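Local coordinates for protein poly-beta-hydroxybuterate polymerase (Cupriavidus necator, PDB 5T6O) that polymerises hydroxybutyrate units into polyhydroxybutyrate without a template, as a class I synthase whose catalytic domain, the part present here, has an alpha/beta hydrolase fold, at residues Leu185-Phe196 with Asn226-Tyr237; Ile93-Ile101 with Ile124-Arg135. The protein carries 1 engineered substitution. All blocks are in the same frame, centred on the assembly; numbering follows the deposited sequence.

Interaction 1 of 2, residues Leu185-Phe196 with Asn226-Tyr237; sequences LRGLELANTFSF and NGDATNLPGPWY
E189 and L232 form a hydrogen-bonded antiparallel pair: E189 N meets L232 O at 2.9 Å, and L232 N meets E189 O at 2.8 Å. A191 and T230 form the next such pair, with A191 N 2.8 Å from T230 O. G234 N also bonds to G187 O, just as the second strand becomes a helix. On the side of E189 and A191, the methyl of A191 rests on L232 CG at 3.7 Å. L232 CD1 then reaches the edge of the F196 ring, 3.8 Å from CE1. The Y237 ring lies beside E189, its CD2 3.6 Å from E189 CB. N226 has CG anti to its backbone N (chi1 -176°). This carries OD1 into the 193-196 beta turn, where it accepts a nearly straight bond from F194 N (3.0 Å, 176°) and a weak one from T193 N. N192, just before the turn, accepts from S195 N through OD1, an Asx motif. Y237 OH takes a water shared with F196 O, and also bonds D201 of the second subunit. Strands 188-191 and 230-233 form a small antiparallel sheet apart from the main one. F194 packs on helices 220-227 and 308-312 and on F161 of the second subunit.

Interaction 2 of 2, residues Ile93-Ile101 with Ile124-Arg135; sequences IEHAAIRAI and IVSTALAVLAAR. With SO4 (sulfate ion), chain C.
A97 and A128 bring the two helices together, their CB atoms 3.6 Å apart. The axes approach to 9.1 Å and cross at -79°. I93 acts as a knob in a hole formed by I124, T127, A128 and V131; its CD1 lies 3.9 Å from T127 CG2. I98 lays CG1 against A128 CB at 3.8 Å, while its CG2 slides past L132 CD2. I101 and L132 meet tip to tip through their CD1 atoms. This part is buried and apolar. The more open side is polar. There E94 is bent at chi2 (74°), and R135, extended from CG to NE, meets its carboxylate end-on. R135 NH1 donates to E94 OE1 at 2.6 Å and R135 NH2 to E94 OE2 at 3.2 Å, each on a syn lone pair, with the two planes almost coplanar. V131 CG1, from the same helix as R135, covers one guanidinium face toward its rim. R99 takes no part in the helix contact; it binds a sulfate, probably from the crystallisation liquor, through NE and NH1, and pairs with E102. The two-bond salt bridge should fix the turn of both charged groups, and probably neutralises them at the border of an otherwise apolar helix contact.

Both contacts are largely buried within the alpha/beta hydrolase fold, but they join different elements. Interaction 2 packs two helices that both reach strand 40-43 of the main sheet. It is mostly apolar, with charge confined to its border. Interaction 1 lies outside that sheet and rests on backbone bonds between two short strands, with an amide and waters tying in the turn that follows. It also faces the second subunit, whereas no other protein chain touches 93-101 or 124-135. The two meet directly where W236 CZ2 packs on I124 CD1 at 4.1 Å. Thus helix 234-246, which starts in interaction 1, touches helix 120-134 of interaction 2.

Interaction 1 of 2, residues Leu185-Phe196 with Asn226-Tyr237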
loop_
_atom_site.group_PDB
_atom_site.type_symbol
_atom_site.label_atom_id
_atom_site.label_comp_id
_atom_site.label_asym_id
_atom_site.label_seq_id
_atom_site.Cartn_x
_atom_site.Cartn_y
_atom_site.Cartn_z
ATOM N N LEU A 185 -29.296 7.211 21.884
ATOM C CA LEU A 185 -28.894 8.478 21.296
ATOM C C LEU A 185 -30.084 9.182 20.664
ATOM O O LEU A 185 -30.994 8.548 20.128
ATOM C CB LEU A 185 -27.834 8.255 20.215
ATOM C CG LEU A 185 -26.587 7.519 20.678
ATOM C CD1 LEU A 185 -25.550 7.569 19.578
ATOM C CD2 LEU A 185 -26.049 8.137 21.954
ATOM N N ARG A 186 -30.050 10.508 20.695
ATOM C CA ARG A 186 -30.926 11.300 19.843
ATOM C C ARG A 186 -30.087 12.358 19.154
ATOM O O ARG A 186 -29.037 12.763 19.655
ATOM C CB ARG A 186 -32.059 11.962 20.641
ATOM C CG ARG A 186 -33.174 11.013 21.047
ATOM C CD ARG A 186 -34.353 11.757 21.692
ATOM N NE ARG A 186 -35.090 12.580 20.730
ATOM C CZ ARG A 186 -36.119 12.149 20.001
ATOM N NH1 ARG A 186 -36.723 12.972 19.152
ATOM N NH2 ARG A 186 -36.542 10.895 20.108
ATOM N N GLY A 187 -30.544 12.806 18.007
ATOM C CA GLY A 187 -29.895 13.949 17.406
ATOM C C GLY A 187 -29.907 13.862 15.902
ATOM O O GLY A 187 -30.365 12.892 15.302
ATOM N N LEU A 188 -29.420 14.935 15.300
ATOM C CA LEU A 188 -29.226 15.039 13.864
ATOM C C LEU A 188 -27.753 15.329 13.653
ATOM O O LEU A 188 -27.227 16.294 14.213
ATOM C CB LEU A 188 -30.086 16.155 13.282
ATOM C CG LEU A 188 -31.582 16.034 13.547
ATOM C CD1 LEU A 188 -32.296 17.306 13.108
ATOM C CD2 LEU A 188 -32.127 14.811 12.831
ATOM N N GLU A 189 -27.082 14.492 12.883
ATOM C CA GLU A 189 -25.672 14.704 12.600
ATOM C C GLU A 189 -25.513 14.999 11.120
ATOM O O GLU A 189 -26.009 14.244 10.275
ATOM C CB GLU A 189 -24.824 13.501 13.005
ATOM C CG GLU A 189 -24.600 13.421 14.494
ATOM C CD GLU A 189 -23.846 14.637 15.031
ATOM O OE1 GLU A 189 -23.146 15.334 14.245
ATOM O OE2 GLU A 189 -23.953 14.889 16.246
ATOM N N LEU A 190 -24.853 16.114 10.821
ATOM C CA LEU A 190 -24.562 16.465 9.436
ATOM C C LEU A 190 -23.741 15.370 8.777
ATOM O O LEU A 190 -22.813 14.824 9.381
ATOM C CB LEU A 190 -23.787 17.779 9.374
ATOM C CG LEU A 190 -24.572 19.053 9.642
ATOM C CD1 LEU A 190 -23.599 20.214 9.802
ATOM C CD2 LEU A 190 -25.551 19.295 8.496
ATOM N N ALA A 191 -24.063 15.076 7.513
ATOM C CA ALA A 191 -23.331 14.063 6.760
ATOM C C ALA A 191 -23.131 14.519 5.328
ATOM O O ALA A 191 -24.006 15.157 4.739
ATOM C CB ALA A 191 -24.062 12.716 6.737
ATOM N N ASN A 192 -21.974 14.180 4.766
ATOM C CA ASN A 192 -21.774 14.304 3.334
ATOM C C ASN A 192 -20.943 13.117 2.874
ATOM O O ASN A 192 -20.473 12.311 3.679
ATOM C CB ASN A 192 -21.130 15.643 2.975
ATOM C CG ASN A 192 -19.807 15.846 3.660
ATOM O OD1 ASN A 192 -19.017 14.924 3.782
ATOM N ND2 ASN A 192 -19.574 17.054 4.139
ATOM N N THR A 193 -20.772 13.005 1.560
ATOM C CA THR A 193 -20.191 11.798 0.993
ATOM C C THR A 193 -18.672 11.816 1.075
ATOM O O THR A 193 -18.060 10.864 1.571
ATOM C CB THR A 193 -20.633 11.646 -0.467
ATOM O OG1 THR A 193 -22.057 11.515 -0.520
ATOM C CG2 THR A 193 -19.991 10.418 -1.097
ATOM N N PHE A 194 -18.046 12.887 0.586
ATOM C CA PHE A 194 -16.591 12.868 0.491
ATOM C C PHE A 194 -15.920 13.018 1.844
ATOM O O PHE A 194 -14.767 12.600 1.988
ATOM C CB PHE A 194 -16.123 13.935 -0.497
ATOM C CG PHE A 194 -16.246 13.480 -1.920
ATOM C CD1 PHE A 194 -17.465 13.534 -2.574
ATOM C CD2 PHE A 194 -15.163 12.912 -2.574
ATOM C CE1 PHE A 194 -17.586 13.076 -3.876
ATOM C CE2 PHE A 194 -15.274 12.453 -3.882
ATOM C CZ PHE A 194 -16.488 12.527 -4.528
ATOM N N SER A 195 -16.620 13.545 2.851
ATOM C CA SER A 195 -16.067 13.600 4.199
ATOM C C SER A 195 -16.866 12.755 5.195
ATOM O O SER A 195 -16.862 13.044 6.396
ATOM C CB SER A 195 -15.970 15.052 4.676
ATOM O OG SER A 195 -15.113 15.804 3.818
ATOM N N PHE A 196 -17.546 11.698 4.731
ATOM C CA PHE A 196 -18.289 10.866 5.676
ATOM C C PHE A 196 -17.380 10.232 6.727
ATOM O O PHE A 196 -17.806 10.021 7.870
ATOM C CB PHE A 196 -19.087 9.759 4.978
ATOM C CG PHE A 196 -19.949 8.983 5.939
ATOM C CD1 PHE A 196 -21.003 9.608 6.581
ATOM C CD2 PHE A 196 -19.643 7.674 6.277
ATOM C CE1 PHE A 196 -21.787 8.925 7.499
ATOM C CE2 PHE A 196 -20.417 6.984 7.196
ATOM C CZ PHE A 196 -21.500 7.616 7.800
ATOM N N ASN A 226 -22.124 17.695 -2.978
ATOM C CA ASN A 226 -21.516 17.269 -1.723
ATOM C C ASN A 226 -21.766 18.279 -0.612
ATOM O O ASN A 226 -21.910 17.894 0.553
ATOM C CB ASN A 226 -20.016 17.053 -1.916
ATOM C CG ASN A 226 -19.351 16.518 -0.678
ATOM O OD1 ASN A 226 -19.471 15.333 -0.363
ATOM N ND2 ASN A 226 -18.622 17.382 0.026
ATOM N N GLY A 227 -21.805 19.568 -0.946
ATOM C CA GLY A 227 -22.023 20.601 0.054
ATOM C C GLY A 227 -23.451 20.724 0.525
ATOM O O GLY A 227 -23.702 21.353 1.555
ATOM N N ASP A 228 -24.382 20.129 -0.217
ATOM C CA ASP A 228 -25.816 20.123 0.090
ATOM C C ASP A 228 -26.044 18.980 1.088
ATOM O O ASP A 228 -26.473 17.874 0.753
ATOM C CB ASP A 228 -26.608 19.968 -1.205
ATOM C CG ASP A 228 -28.096 20.238 -1.047
ATOM O OD1 ASP A 228 -28.559 20.488 0.083
ATOM O OD2 ASP A 228 -28.808 20.192 -2.082
ATOM N N ALA A 229 -25.700 19.243 2.345
ATOM C CA ALA A 229 -25.550 18.158 3.312
ATOM C C ALA A 229 -26.902 17.664 3.832
ATOM O O ALA A 229 -27.913 18.360 3.781
ATOM C CB ALA A 229 -24.688 18.609 4.494
ATOM N N THR A 230 -26.910 16.428 4.331
ATOM C CA THR A 230 -28.114 15.856 4.905
ATOM C C THR A 230 -27.859 15.507 6.362
ATOM O O THR A 230 -26.719 15.273 6.766
ATOM C CB THR A 230 -28.574 14.619 4.134
ATOM O OG1 THR A 230 -27.514 13.648 4.107
ATOM C CG2 THR A 230 -28.960 15.028 2.702
ATOM N N ASN A 231 -28.927 15.498 7.149
ATOM C CA ASN A 231 -28.844 15.064 8.539
ATOM C C ASN A 231 -29.067 13.568 8.643
ATOM O O ASN A 231 -29.931 13.011 7.963
ATOM C CB ASN A 231 -29.883 15.772 9.402
ATOM C CG ASN A 231 -29.546 17.226 9.637
ATOM O OD1 ASN A 231 -28.383 17.571 9.862
ATOM N ND2 ASN A 231 -30.560 18.088 9.567
ATOM N N LEU A 232 -28.310 12.928 9.535
ATOM C CA LEU A 232 -28.558 11.536 9.870
ATOM C C LEU A 232 -29.118 11.465 11.277
ATOM O O LEU A 232 -28.538 12.070 12.183
ATOM C CB LEU A 232 -27.276 10.704 9.796
ATOM C CG LEU A 232 -26.529 10.625 8.459
ATOM C CD1 LEU A 232 -25.310 9.715 8.600
ATOM C CD2 LEU A 232 -27.469 10.124 7.341
ATOM N N PRO A 233 -30.216 10.752 11.506
ATOM C CA PRO A 233 -30.695 10.569 12.883
ATOM C C PRO A 233 -29.666 9.802 13.701
ATOM O O PRO A 233 -28.976 8.917 13.195
ATOM C CB PRO A 233 -31.992 9.765 12.710
ATOM C CG PRO A 233 -32.361 9.970 11.216
ATOM C CD PRO A 233 -31.046 10.030 10.524
ATOM N N GLY A 234 -29.575 10.154 14.982
ATOM C CA GLY A 234 -28.594 9.566 15.874
ATOM C C GLY A 234 -28.561 8.050 15.845
ATOM O O GLY A 234 -27.515 7.446 15.585
ATOM N N PRO A 235 -29.693 7.397 16.132
ATOM C CA PRO A 235 -29.671 5.921 16.191
ATOM C C PRO A 235 -29.335 5.282 14.859
ATOM O O PRO A 235 -28.685 4.229 14.823
ATOM C CB PRO A 235 -31.094 5.565 16.649
ATOM C CG PRO A 235 -31.534 6.800 17.468
ATOM C CD PRO A 235 -30.961 7.958 16.651
ATOM N N TRP A 236 -29.757 5.906 13.758
ATOM C CA TRP A 236 -29.449 5.401 12.422
ATOM C C TRP A 236 -27.951 5.431 12.158
ATOM O O TRP A 236 -27.353 4.442 11.717
ATOM C CB TRP A 236 -30.183 6.252 11.378
ATOM C CG TRP A 236 -30.116 5.684 9.972
ATOM C CD1 TRP A 236 -31.079 4.956 9.350
ATOM C CD2 TRP A 236 -29.028 5.792 9.039
ATOM N NE1 TRP A 236 -30.677 4.616 8.085
ATOM C CE2 TRP A 236 -29.415 5.107 7.871
ATOM C CE3 TRP A 236 -27.773 6.409 9.074
ATOM C CZ2 TRP A 236 -28.588 5.008 6.753
ATOM C CZ3 TRP A 236 -26.951 6.316 7.955
ATOM C CH2 TRP A 236 -27.361 5.613 6.815
ATOM N N TYR A 237 -27.342 6.590 12.378
ATOM C CA TYR A 237 -25.908 6.766 12.171
ATOM C C TYR A 237 -25.109 5.843 13.088
ATOM O O TYR A 237 -24.110 5.245 12.671
ATOM C CB TYR A 237 -25.602 8.255 12.400
ATOM C CG TYR A 237 -24.177 8.764 12.331
ATOM C CD1 TYR A 237 -23.174 8.069 11.682
ATOM C CD2 TYR A 237 -23.853 9.985 12.922
ATOM C CE1 TYR A 237 -21.876 8.566 11.641
ATOM C CE2 TYR A 237 -22.568 10.488 12.884
ATOM C CZ TYR A 237 -21.579 9.771 12.254
ATOM O OH TYR A 237 -20.294 10.276 12.221
HETATM O O HOH W 1 -20.904 19.194 2.967
HETATM O O HOH W 2 -16.323 17.164 1.906
HETATM O O HOH W 3 -19.618 11.088 9.602
#

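Interaction 2 of 2, residues Ile93-Ile101 with Ile124-Arg135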
loop_
_atom_site.group_PDB
_atom_site.type_symbol
_atom_site.label_atom_id
_atom_site.label_comp_id
_atom_site.label_asym_id
_atom_site.label_seq_id
_atom_site.Cartn_x
_atom_site.Cartn_y
_atom_site.Cartn_z
ATOM N N ILE A 93 -35.541 1.090 6.939
ATOM C CA ILE A 93 -35.749 -0.120 6.148
ATOM C C ILE A 93 -37.234 -0.346 5.906
ATOM O O ILE A 93 -37.671 -0.575 4.769
ATOM C CB ILE A 93 -35.099 -1.337 6.836
ATOM C CG1 ILE A 93 -33.576 -1.158 6.938
ATOM C CG2 ILE A 93 -35.431 -2.615 6.074
ATOM C CD1 ILE A 93 -32.868 -1.031 5.586
ATOM N N GLU A 94 -38.035 -0.271 6.977
ATOM C CA GLU A 94 -39.459 -0.581 6.876
ATOM C C GLU A 94 -40.230 0.533 6.176
ATOM O O GLU A 94 -41.009 0.278 5.249
ATOM C CB GLU A 94 -40.043 -0.810 8.268
ATOM C CG GLU A 94 -41.444 -1.373 8.225
ATOM C CD GLU A 94 -41.453 -2.837 7.825
ATOM O OE1 GLU A 94 -40.892 -3.656 8.593
ATOM O OE2 GLU A 94 -42.007 -3.165 6.749
ATOM N N HIS A 95 -40.050 1.772 6.625
ATOM C CA HIS A 95 -40.939 2.850 6.215
ATOM C C HIS A 95 -40.442 3.618 4.999
ATOM O O HIS A 95 -41.144 4.517 4.526
ATOM C CB HIS A 95 -41.164 3.797 7.393
ATOM C CG HIS A 95 -41.740 3.120 8.591
ATOM N ND1 HIS A 95 -42.951 2.459 8.557
ATOM C CD2 HIS A 95 -41.265 2.977 9.850
ATOM C CE1 HIS A 95 -43.200 1.948 9.752
ATOM N NE2 HIS A 95 -42.193 2.248 10.553
ATOM N N ALA A 96 -39.261 3.285 4.477
ATOM C CA ALA A 96 -38.802 3.922 3.253
ATOM C C ALA A 96 -38.420 2.888 2.201
ATOM O O ALA A 96 -39.011 2.872 1.122
ATOM C CB ALA A 96 -37.632 4.865 3.544
ATOM N N ALA A 97 -37.457 2.009 2.486
ATOM C CA ALA A 97 -37.010 1.069 1.456
ATOM C C ALA A 97 -38.101 0.058 1.115
ATOM O O ALA A 97 -38.484 -0.093 -0.052
ATOM C CB ALA A 97 -35.734 0.349 1.902
ATOM N N ILE A 98 -38.599 -0.664 2.122
ATOM C CA ILE A 98 -39.642 -1.651 1.864
ATOM C C ILE A 98 -40.915 -0.958 1.395
ATOM O O ILE A 98 -41.569 -1.409 0.447
ATOM C CB ILE A 98 -39.874 -2.520 3.118
ATOM C CG1 ILE A 98 -38.640 -3.390 3.382
ATOM C CG2 ILE A 98 -41.100 -3.401 2.955
ATOM C CD1 ILE A 98 -38.754 -4.269 4.626
ATOM N N ARG A 99 -41.262 0.173 2.022
ATOM C CA ARG A 99 -42.438 0.933 1.598
ATOM C C ARG A 99 -42.327 1.374 0.139
ATOM O O ARG A 99 -43.301 1.281 -0.616
ATOM C CB ARG A 99 -42.627 2.145 2.519
ATOM C CG ARG A 99 -43.933 2.926 2.316
ATOM C CD ARG A 99 -45.162 2.079 2.644
ATOM N NE ARG A 99 -46.325 2.925 2.912
ATOM C CZ ARG A 99 -47.499 2.826 2.293
ATOM N NH1 ARG A 99 -48.481 3.659 2.609
ATOM N NH2 ARG A 99 -47.702 1.886 1.380
ATOM N N ALA A 100 -41.147 1.849 -0.283
ATOM C CA ALA A 100 -40.992 2.307 -1.663
ATOM C C ALA A 100 -41.135 1.157 -2.646
ATOM O O ALA A 100 -41.719 1.320 -3.725
ATOM C CB ALA A 100 -39.637 2.989 -1.859
ATOM N N ILE A 101 -40.583 -0.008 -2.304
ATOM C CA ILE A 101 -40.777 -1.188 -3.141
ATOM C C ILE A 101 -42.261 -1.497 -3.291
ATOM O O ILE A 101 -42.744 -1.775 -4.399
ATOM C CB ILE A 101 -39.996 -2.382 -2.562
ATOM C CG1 ILE A 101 -38.492 -2.134 -2.692
ATOM C CG2 ILE A 101 -40.364 -3.683 -3.276
ATOM C CD1 ILE A 101 -37.663 -3.115 -1.884
ATOM N N ILE A 124 -28.785 -0.138 1.964
ATOM C CA ILE A 124 -30.171 -0.077 2.420
ATOM C C ILE A 124 -31.048 -1.013 1.600
ATOM O O ILE A 124 -31.804 -1.824 2.149
ATOM C CB ILE A 124 -30.685 1.372 2.352
ATOM C CG1 ILE A 124 -30.038 2.220 3.448
ATOM C CG2 ILE A 124 -32.214 1.414 2.458
ATOM C CD1 ILE A 124 -30.189 3.753 3.237
ATOM N N VAL A 125 -30.977 -0.910 0.271
ATOM C CA VAL A 125 -31.941 -1.681 -0.501
ATOM C C VAL A 125 -31.624 -3.171 -0.427
ATOM O O VAL A 125 -32.540 -4.004 -0.433
ATOM C CB VAL A 125 -32.045 -1.170 -1.948
ATOM C CG1 VAL A 125 -30.925 -1.724 -2.829
ATOM C CG2 VAL A 125 -33.417 -1.541 -2.479
ATOM N N SER A 126 -30.346 -3.537 -0.300
ATOM C CA SER A 126 -30.006 -4.950 -0.139
ATOM C C SER A 126 -30.535 -5.492 1.182
ATOM O O SER A 126 -31.048 -6.619 1.240
ATOM C CB SER A 126 -28.491 -5.148 -0.231
ATOM O OG SER A 126 -28.019 -4.742 -1.509
ATOM N N THR A 127 -30.415 -4.703 2.259
ATOM C CA THR A 127 -30.962 -5.130 3.542
ATOM C C THR A 127 -32.471 -5.315 3.449
ATOM O O THR A 127 -33.015 -6.312 3.937
ATOM C CB THR A 127 -30.596 -4.111 4.626
ATOM O OG1 THR A 127 -29.169 -4.005 4.705
ATOM C CG2 THR A 127 -31.166 -4.522 5.987
ATOM N N ALA A 128 -33.156 -4.378 2.786
ATOM C CA ALA A 128 -34.610 -4.455 2.655
ATOM C C ALA A 128 -35.042 -5.712 1.912
ATOM O O ALA A 128 -36.003 -6.378 2.315
ATOM C CB ALA A 128 -35.137 -3.210 1.941
ATOM N N LEU A 129 -34.359 -6.044 0.813
ATOM C CA LEU A 129 -34.737 -7.241 0.073
ATOM C C LEU A 129 -34.423 -8.505 0.866
ATOM O O LEU A 129 -35.175 -9.483 0.794
ATOM C CB LEU A 129 -34.047 -7.249 -1.293
ATOM C CG LEU A 129 -34.638 -6.236 -2.276
ATOM C CD1 LEU A 129 -33.762 -6.131 -3.507
ATOM C CD2 LEU A 129 -36.061 -6.631 -2.671
ATOM N N ALA A 130 -33.343 -8.495 1.653
ATOM C CA ALA A 130 -33.063 -9.635 2.519
ATOM C C ALA A 130 -34.131 -9.777 3.602
ATOM O O ALA A 130 -34.529 -10.897 3.944
ATOM C CB ALA A 130 -31.672 -9.501 3.138
ATOM N N VAL A 131 -34.594 -8.654 4.163
ATOM C CA VAL A 131 -35.702 -8.701 5.119
ATOM C C VAL A 131 -36.945 -9.271 4.452
ATOM O O VAL A 131 -37.614 -10.160 4.998
ATOM C CB VAL A 131 -35.965 -7.303 5.712
ATOM C CG1 VAL A 131 -37.332 -7.254 6.438
ATOM C CG2 VAL A 131 -34.837 -6.916 6.672
ATOM N N LEU A 132 -37.265 -8.775 3.254
ATOM C CA LEU A 132 -38.447 -9.246 2.542
ATOM C C LEU A 132 -38.351 -10.735 2.216
ATOM O O LEU A 132 -39.350 -11.459 2.306
ATOM C CB LEU A 132 -38.645 -8.421 1.267
ATOM C CG LEU A 132 -39.245 -7.026 1.484
ATOM C CD1 LEU A 132 -39.052 -6.125 0.259
ATOM C CD2 LEU A 132 -40.721 -7.151 1.835
ATOM N N ALA A 133 -37.163 -11.216 1.835
ATOM C CA ALA A 133 -37.034 -12.635 1.493
ATOM C C ALA A 133 -37.302 -13.517 2.708
ATOM O O ALA A 133 -37.963 -14.555 2.595
ATOM C CB ALA A 133 -35.644 -12.928 0.913
ATOM N N ALA A 134 -36.806 -13.110 3.881
ATOM C CA ALA A 134 -37.098 -13.845 5.106
ATOM C C ALA A 134 -38.586 -13.842 5.442
ATOM O O ALA A 134 -39.055 -14.738 6.151
ATOM C CB ALA A 134 -36.283 -13.259 6.264
ATOM N N ARG A 135 -39.339 -12.852 4.964
ATOM C CA ARG A 135 -40.793 -12.847 5.089
ATOM C C ARG A 135 -41.478 -13.656 3.992
ATOM O O ARG A 135 -42.710 -13.670 3.934
ATOM C CB ARG A 135 -41.322 -11.401 5.065
ATOM C CG ARG A 135 -40.820 -10.510 6.206
ATOM C CD ARG A 135 -41.388 -9.085 6.119
ATOM N NE ARG A 135 -40.936 -8.251 7.231
ATOM C CZ ARG A 135 -41.027 -6.922 7.266
ATOM N NH1 ARG A 135 -40.580 -6.249 8.323
ATOM N NH2 ARG A 135 -41.560 -6.260 6.247
HETATM S S SO4 C . -47.116 5.301 5.530
HETATM O O1 SO4 C . -47.926 4.285 6.187
HETATM O O2 SO4 C . -45.849 4.709 5.076
HETATM O O3 SO4 C . -46.857 6.400 6.449
HETATM O O4 SO4 C . -47.862 5.821 4.389
#